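Local coordinates for YesW protein (Bacillus subtilis, PDB 2ZUX) that cleaves rhamnogalacturonan in the pectin of plant cell walls by endo-type elimination, releasing oligosaccharides, in a reaction that requires calcium or manganese, at residues Leu36-Leu46 / Pro50-Gly61. Numbering follows the deposited sequence.
Sequences LFNVYRDGQKL and PVKTTNYVDKNG
R41 and D58 form a salt bridge at one end of this contact. R41 NH1 donates to D58 OD2 over 2.9 Å in a nearly straight bond (168°). It meets the syn lone pair of OD2, and the guanidinium and carboxylate planes lie only 10° apart. The R41 chain bends at chi3 (68°), which brings NH1 round to the carboxylate. NH1 also donates a hydrogen bond to a water, which accepts a weak one from N60 ND2. L46 reaches the same carboxylate with its methyl CD1, 3.6 Å from D58 OD2. L46 CB lies by the Y56 hydroxyl, and V39 CG2 touches Y56 CG at 4.1 Å.

At the other end F37 and V51 make a single antiparallel bridge, a hydrogen-bonded pair. Both N-H...O bonds measure 2.8 Å, F37 N to V51 O and V51 N to F37 O. Beside it L36 CB packs on P50 CB, and L36 CD2 touches K52 CA. T54 CG2 comes obliquely to F37 CE2 at 3.7 Å.

The contact belongs to the N-terminal beta-sheet domain. Its T54 end borders the propeller domain, with T54 against D510, a calcium-site residue. Strands 36-41 and 55-58 are not neighbours in their sheet: 36-41 pairs with 44-45 and 66-73, while 55-58 is an edge strand beside 20-24. V39, L46 and Y56 meet between the two ends of this curled sheet, consistent with the beta-sandwich of the E-set clan.

A second shell holds these groups. Y67 OH bonds D58 OD2, so that oxygen is gripped twice. N60 N donates to D58 OD1 from above the carboxylate plane, an Asx turn that probably limits its rotation. W25 meets the F37 ring edge-to-face, and its carbonyl O bonds T54 OG1. N47 ND2 bonds N38 OD1, which lies against P50 CA and CG.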
ATOM      1  N   LEU A  36      17.668  20.563  13.234  1.00 16.20           N
ATOM      2  CA  LEU A  36      17.587  21.472  12.102  1.00 16.29           C
ATOM      3  C   LEU A  36      18.517  20.974  11.006  1.00 15.72           C
ATOM      4  O   LEU A  36      19.214  19.974  11.195  1.00 15.26           O
ATOM      5  CB  LEU A  36      17.971  22.892  12.523  1.00 16.76           C
ATOM      6  CG  LEU A  36      17.134  23.619  13.579  1.00 18.24           C
ATOM      7  CD1 LEU A  36      17.688  25.020  13.792  1.00 19.39           C
ATOM      8  CD2 LEU A  36      15.684  23.682  13.169  1.00 18.30           C
ATOM      9  N   PHE A  37      18.523  21.663   9.866  1.00 16.04           N
ATOM     10  CA  PHE A  37      19.291  21.213   8.705  1.00 16.08           C
ATOM     11  C   PHE A  37      20.043  22.322   7.985  1.00 16.68           C
ATOM     12  O   PHE A  37      19.554  23.447   7.860  1.00 16.93           O
ATOM     13  CB  PHE A  37      18.379  20.497   7.706  1.00 15.92           C
ATOM     14  CG  PHE A  37      17.706  19.286   8.271  1.00 14.81           C
ATOM     15  CD1 PHE A  37      18.385  18.075   8.340  1.00 15.07           C
ATOM     16  CD2 PHE A  37      16.405  19.360   8.760  1.00 15.17           C
ATOM     17  CE1 PHE A  37      17.777  16.946   8.870  1.00 15.24           C
ATOM     18  CE2 PHE A  37      15.788  18.235   9.298  1.00 16.11           C
ATOM     19  CZ  PHE A  37      16.477  17.027   9.354  1.00 15.97           C
ATOM     20  N   ASN A  38      21.231  21.977   7.496  1.00 17.39           N
ATOM     21  CA  ASN A  38      21.946  22.819   6.546  1.00 18.20           C
ATOM     22  C   ASN A  38      21.953  22.176   5.165  1.00 18.51           C
ATOM     23  O   ASN A  38      22.131  20.962   5.040  1.00 18.61           O
ATOM     24  CB  ASN A  38      23.375  23.094   7.021  1.00 18.50           C
ATOM     25  CG  ASN A  38      23.426  24.059   8.196  1.00 19.02           C
ATOM     26  OD1 ASN A  38      22.591  24.956   8.312  1.00 19.36           O
ATOM     27  ND2 ASN A  38      24.411  23.877   9.075  1.00 20.98           N
ATOM     28  N   VAL A  39      21.746  23.003   4.142  1.00 18.89           N
ATOM     29  CA  VAL A  39      21.694  22.541   2.756  1.00 19.77           C
ATOM     30  C   VAL A  39      22.968  22.963   2.018  1.00 20.42           C
ATOM     31  O   VAL A  39      23.353  24.139   2.049  1.00 20.77           O
ATOM     32  CB  VAL A  39      20.442  23.085   2.025  1.00 19.62           C
ATOM     33  CG1 VAL A  39      20.315  22.472   0.634  1.00 19.78           C
ATOM     34  CG2 VAL A  39      19.181  22.805   2.838  1.00 19.45           C
ATOM     35  N   TYR A  40      23.607  22.001   1.357  1.00 21.23           N
ATOM     36  CA  TYR A  40      24.854  22.245   0.630  1.00 22.05           C
ATOM     37  C   TYR A  40      24.722  21.923  -0.847  1.00 22.78           C
ATOM     38  O   TYR A  40      24.248  20.845  -1.219  1.00 22.42           O
ATOM     39  CB  TYR A  40      25.986  21.411   1.222  1.00 22.35           C
ATOM     40  CG  TYR A  40      26.410  21.836   2.606  1.00 22.28           C
ATOM     41  CD1 TYR A  40      27.568  22.587   2.798  1.00 22.97           C
ATOM     42  CD2 TYR A  40      25.658  21.483   3.727  1.00 22.56           C
ATOM     43  CE1 TYR A  40      27.964  22.982   4.074  1.00 23.25           C
ATOM     44  CE2 TYR A  40      26.042  21.874   4.999  1.00 23.30           C
ATOM     45  CZ  TYR A  40      27.195  22.623   5.165  1.00 23.26           C
ATOM     46  OH  TYR A  40      27.581  23.007   6.430  1.00 23.51           O
ATOM     47  N   ARG A  41      25.143  22.864  -1.686  1.00 23.50           N
ATOM     48  CA  ARG A  41      25.282  22.608  -3.115  1.00 24.59           C
ATOM     49  C   ARG A  41      26.764  22.463  -3.452  1.00 25.08           C
ATOM     50  O   ARG A  41      27.522  23.440  -3.379  1.00 25.17           O
ATOM     51  CB  ARG A  41      24.645  23.722  -3.947  1.00 24.47           C
ATOM     52  CG  ARG A  41      24.604  23.403  -5.445  1.00 25.64           C
ATOM     53  CD  ARG A  41      24.131  24.574  -6.282  1.00 27.58           C
ATOM     54  NE  ARG A  41      25.096  25.669  -6.285  1.00 28.71           N
ATOM     55  CZ  ARG A  41      24.842  26.909  -5.875  1.00 30.01           C
ATOM     56  NH1 ARG A  41      23.640  27.246  -5.431  1.00 30.24           N
ATOM     57  NH2 ARG A  41      25.800  27.825  -5.922  1.00 31.06           N
ATOM     58  N   ASP A  42      27.161  21.238  -3.797  1.00 25.91           N
ATOM     59  CA  ASP A  42      28.546  20.898  -4.139  1.00 26.64           C
ATOM     60  C   ASP A  42      29.549  21.356  -3.074  1.00 27.27           C
ATOM     61  O   ASP A  42      30.603  21.924  -3.390  1.00 27.66           O
ATOM     62  CB  ASP A  42      28.905  21.424  -5.538  1.00 26.77           C
ATOM     63  CG  ASP A  42      28.159  20.691  -6.641  1.00 26.65           C
ATOM     64  OD1 ASP A  42      28.464  19.504  -6.880  1.00 27.61           O
ATOM     65  OD2 ASP A  42      27.271  21.301  -7.268  1.00 26.31           O
ATOM     66  N   GLY A  43      29.203  21.102  -1.813  1.00 27.69           N
ATOM     67  CA  GLY A  43      30.089  21.376  -0.682  1.00 28.21           C
ATOM     68  C   GLY A  43      29.955  22.758  -0.071  1.00 28.53           C
ATOM     69  O   GLY A  43      30.585  23.049   0.950  1.00 28.83           O
ATOM     70  N   GLN A  44      29.135  23.608  -0.685  1.00 28.63           N
ATOM     71  CA  GLN A  44      28.957  24.980  -0.222  1.00 29.05           C
ATOM     72  C   GLN A  44      27.573  25.204   0.380  1.00 28.42           C
ATOM     73  O   GLN A  44      26.558  24.901  -0.250  1.00 28.18           O
ATOM     74  CB  GLN A  44      29.224  25.966  -1.363  1.00 29.15           C
ATOM     75  CG  GLN A  44      30.699  26.049  -1.757  1.00 30.47           C
ATOM     76  CD  GLN A  44      30.932  26.757  -3.080  1.00 30.55           C
ATOM     77  OE1 GLN A  44      30.131  26.648  -4.012  1.00 33.15           O
ATOM     78  NE2 GLN A  44      32.045  27.476  -3.175  1.00 32.91           N
ATOM     79  N   LYS A  45      27.546  25.734   1.602  1.00 27.92           N
ATOM     80  CA  LYS A  45      26.298  25.955   2.337  1.00 27.60           C
ATOM     81  C   LYS A  45      25.459  27.067   1.714  1.00 27.21           C
ATOM     82  O   LYS A  45      25.978  28.134   1.374  1.00 27.46           O
ATOM     83  CB  LYS A  45      26.588  26.251   3.813  1.00 27.55           C
ATOM     84  CG  LYS A  45      25.358  26.181   4.718  1.00 27.70           C
ATOM     85  CD  LYS A  45      25.730  26.159   6.196  1.00 28.06           C
ATOM     86  CE  LYS A  45      26.199  27.524   6.686  1.00 28.55           C
ATOM     87  NZ  LYS A  45      26.273  27.565   8.174  1.00 29.26           N
ATOM     88  N   LEU A  46      24.159  26.811   1.578  1.00 26.55           N
ATOM     89  CA  LEU A  46      23.239  27.738   0.919  1.00 25.90           C
ATOM     90  C   LEU A  46      22.480  28.627   1.895  1.00 25.73           C
ATOM     91  O   LEU A  46      22.189  29.785   1.592  1.00 25.70           O
ATOM     92  CB  LEU A  46      22.233  26.965   0.055  1.00 25.78           C
ATOM     93  CG  LEU A  46      22.780  26.041  -1.036  1.00 25.53           C
ATOM     94  CD1 LEU A  46      21.640  25.297  -1.711  1.00 25.42           C
ATOM     95  CD2 LEU A  46      23.586  26.828  -2.060  1.00 25.87           C
ATOM     96  N   PRO A  50      20.519  27.408  10.023  1.00 23.26           N
ATOM     97  CA  PRO A  50      19.885  26.097   9.852  1.00 22.78           C
ATOM     98  C   PRO A  50      18.377  26.211   9.652  1.00 22.19           C
ATOM     99  O   PRO A  50      17.714  27.006  10.328  1.00 22.55           O
ATOM    100  CB  PRO A  50      20.213  25.386  11.166  1.00 22.79           C
ATOM    101  CG  PRO A  50      21.509  25.977  11.575  1.00 23.20           C
ATOM    102  CD  PRO A  50      21.396  27.428  11.209  1.00 23.31           C
ATOM    103  N   VAL A  51      17.847  25.439   8.707  1.00 21.41           N
ATOM    104  CA  VAL A  51      16.421  25.472   8.412  1.00 20.94           C
ATOM    105  C   VAL A  51      15.699  24.361   9.161  1.00 20.73           C
ATOM    106  O   VAL A  51      16.302  23.346   9.515  1.00 20.52           O
ATOM    107  CB  VAL A  51      16.114  25.387   6.881  1.00 20.85           C
ATOM    108  CG1 VAL A  51      16.751  26.553   6.137  1.00 20.95           C
ATOM    109  CG2 VAL A  51      16.563  24.047   6.286  1.00 20.80           C
ATOM    110  N   LYS A  52      14.414  24.572   9.406  1.00 20.54           N
ATOM    111  CA  LYS A  52      13.597  23.589  10.092  1.00 21.25           C
ATOM    112  C   LYS A  52      12.880  22.705   9.076  1.00 20.69           C
ATOM    113  O   LYS A  52      13.027  21.481   9.108  1.00 21.08           O
ATOM    114  CB  LYS A  52      12.601  24.269  11.038  1.00 21.16           C
ATOM    115  CG  LYS A  52      11.823  23.291  11.906  1.00 22.13           C
ATOM    116  CD  LYS A  52      10.805  23.990  12.792  1.00 23.00           C
ATOM    117  CE  LYS A  52       9.804  22.984  13.336  1.00 25.83           C
ATOM    118  NZ  LYS A  52       8.780  23.604  14.227  1.00 28.38           N
ATOM    119  N   THR A  53      12.119  23.317   8.170  1.00 20.05           N
ATOM    120  CA  THR A  53      11.350  22.555   7.190  1.00 20.06           C
ATOM    121  C   THR A  53      12.261  21.770   6.248  1.00 19.10           C
ATOM    122  O   THR A  53      13.372  22.217   5.922  1.00 19.77           O
ATOM    123  CB  THR A  53      10.380  23.444   6.388  1.00 20.90           C
ATOM    124  OG1 THR A  53       9.429  22.614   5.720  1.00 23.02           O
ATOM    125  CG2 THR A  53      11.122  24.293   5.363  1.00 21.91           C
ATOM    126  N   THR A  54      11.789  20.604   5.814  1.00 17.45           N
ATOM    127  CA  THR A  54      12.621  19.709   5.007  1.00 16.30           C
ATOM    128  C   THR A  54      12.418  19.857   3.498  1.00 15.23           C
ATOM    129  O   THR A  54      12.466  18.880   2.745  1.00 14.31           O
ATOM    130  CB  THR A  54      12.583  18.226   5.482  1.00 16.85           C
ATOM    131  OG1 THR A  54      11.302  17.646   5.233  1.00 19.05           O
ATOM    132  CG2 THR A  54      12.907  18.118   6.961  1.00 15.51           C
ATOM    133  N   ASN A  55      12.177  21.090   3.066  1.00 14.83           N
ATOM    134  CA  ASN A  55      12.274  21.439   1.654  1.00 15.39           C
ATOM    135  C   ASN A  55      12.925  22.812   1.492  1.00 15.97           C
ATOM    136  O   ASN A  55      12.871  23.651   2.398  1.00 16.32           O
ATOM    137  CB  ASN A  55      10.938  21.299   0.896  1.00 15.82           C
ATOM    138  CG  ASN A  55       9.862  22.269   1.355  1.00 16.54           C
ATOM    139  OD1 ASN A  55       9.953  22.907   2.407  1.00 21.21           O
ATOM    140  ND2 ASN A  55       8.808  22.350   0.570  1.00 17.31           N
ATOM    141  N   TYR A  56      13.562  23.018   0.348  1.00 16.82           N
ATOM    142  CA  TYR A  56      14.364  24.208   0.112  1.00 17.83           C
ATOM    143  C   TYR A  56      14.413  24.468  -1.381  1.00 18.44           C
ATOM    144  O   TYR A  56      14.579  23.537  -2.164  1.00 18.12           O
ATOM    145  CB  TYR A  56      15.776  23.980   0.654  1.00 18.38           C
ATOM    146  CG  TYR A  56      16.636  25.223   0.678  1.00 19.33           C
ATOM    147  CD1 TYR A  56      16.647  26.067   1.788  1.00 18.90           C
ATOM    148  CD2 TYR A  56      17.446  25.552  -0.409  1.00 19.85           C
ATOM    149  CE1 TYR A  56      17.437  27.210   1.807  1.00 19.94           C
ATOM    150  CE2 TYR A  56      18.239  26.691  -0.397  1.00 21.30           C
ATOM    151  CZ  TYR A  56      18.226  27.513   0.713  1.00 20.45           C
ATOM    152  OH  TYR A  56      19.009  28.644   0.735  1.00 21.97           O
ATOM    153  N   VAL A  57      14.264  25.726  -1.776  1.00 19.38           N
ATOM    154  CA  VAL A  57      14.393  26.083  -3.189  1.00 20.76           C
ATOM    155  C   VAL A  57      15.710  26.830  -3.409  1.00 21.41           C
ATOM    156  O   VAL A  57      15.918  27.915  -2.850  1.00 21.84           O
ATOM    157  CB  VAL A  57      13.173  26.897  -3.702  1.00 20.66           C
ATOM    158  CG1 VAL A  57      13.365  27.318  -5.159  1.00 21.78           C
ATOM    159  CG2 VAL A  57      11.893  26.086  -3.563  1.00 21.20           C
ATOM    160  N   ASP A  58      16.601  26.223  -4.188  1.00 22.31           N
ATOM    161  CA  ASP A  58      17.881  26.835  -4.552  1.00 23.23           C
ATOM    162  C   ASP A  58      17.750  27.525  -5.906  1.00 24.26           C
ATOM    163  O   ASP A  58      17.768  26.879  -6.957  1.00 24.06           O
ATOM    164  CB  ASP A  58      19.002  25.787  -4.571  1.00 23.06           C
ATOM    165  CG  ASP A  58      20.363  26.368  -4.965  1.00 22.97           C
ATOM    166  OD1 ASP A  58      20.554  27.609  -4.925  1.00 24.24           O
ATOM    167  OD2 ASP A  58      21.252  25.567  -5.306  1.00 22.21           O
ATOM    168  N   LYS A  59      17.625  28.848  -5.865  1.00 25.58           N
ATOM    169  CA  LYS A  59      17.461  29.660  -7.069  1.00 26.94           C
ATOM    170  C   LYS A  59      18.706  29.677  -7.956  1.00 27.38           C
ATOM    171  O   LYS A  59      18.611  29.934  -9.158  1.00 27.96           O
ATOM    172  CB  LYS A  59      17.067  31.093  -6.689  1.00 27.32           C
ATOM    173  CG  LYS A  59      15.637  31.235  -6.201  1.00 28.61           C
ATOM    174  CD  LYS A  59      15.380  32.616  -5.616  1.00 30.90           C
ATOM    175  CE  LYS A  59      13.987  32.710  -4.998  1.00 32.11           C
ATOM    176  NZ  LYS A  59      13.848  31.869  -3.771  1.00 32.99           N
ATOM    177  N   ASN A  60      19.865  29.392  -7.366  1.00 27.99           N
ATOM    178  CA  ASN A  60      21.144  29.467  -8.074  1.00 28.43           C
ATOM    179  C   ASN A  60      21.659  28.132  -8.615  1.00 28.28           C
ATOM    180  O   ASN A  60      22.683  28.091  -9.301  1.00 28.42           O
ATOM    181  CB  ASN A  60      22.211  30.115  -7.180  1.00 28.85           C
ATOM    182  CG  ASN A  60      21.869  31.549  -6.799  1.00 30.22           C
ATOM    183  OD1 ASN A  60      21.190  32.263  -7.542  1.00 32.10           O
ATOM    184  ND2 ASN A  60      22.345  31.975  -5.635  1.00 32.09           N
ATOM    185  N   GLY A  61      20.954  27.045  -8.305  1.00 27.95           N
ATOM    186  CA  GLY A  61      21.381  25.712  -8.719  1.00 27.45           C
ATOM    187  C   GLY A  61      21.188  25.446 -10.200  1.00 27.21           C
ATOM    188  O   GLY A  61      20.391  26.113 -10.863  1.00 26.82           O
TER
HETATM  189  O   HOH W   1      24.141  29.616  -3.993  1.00 50.30           O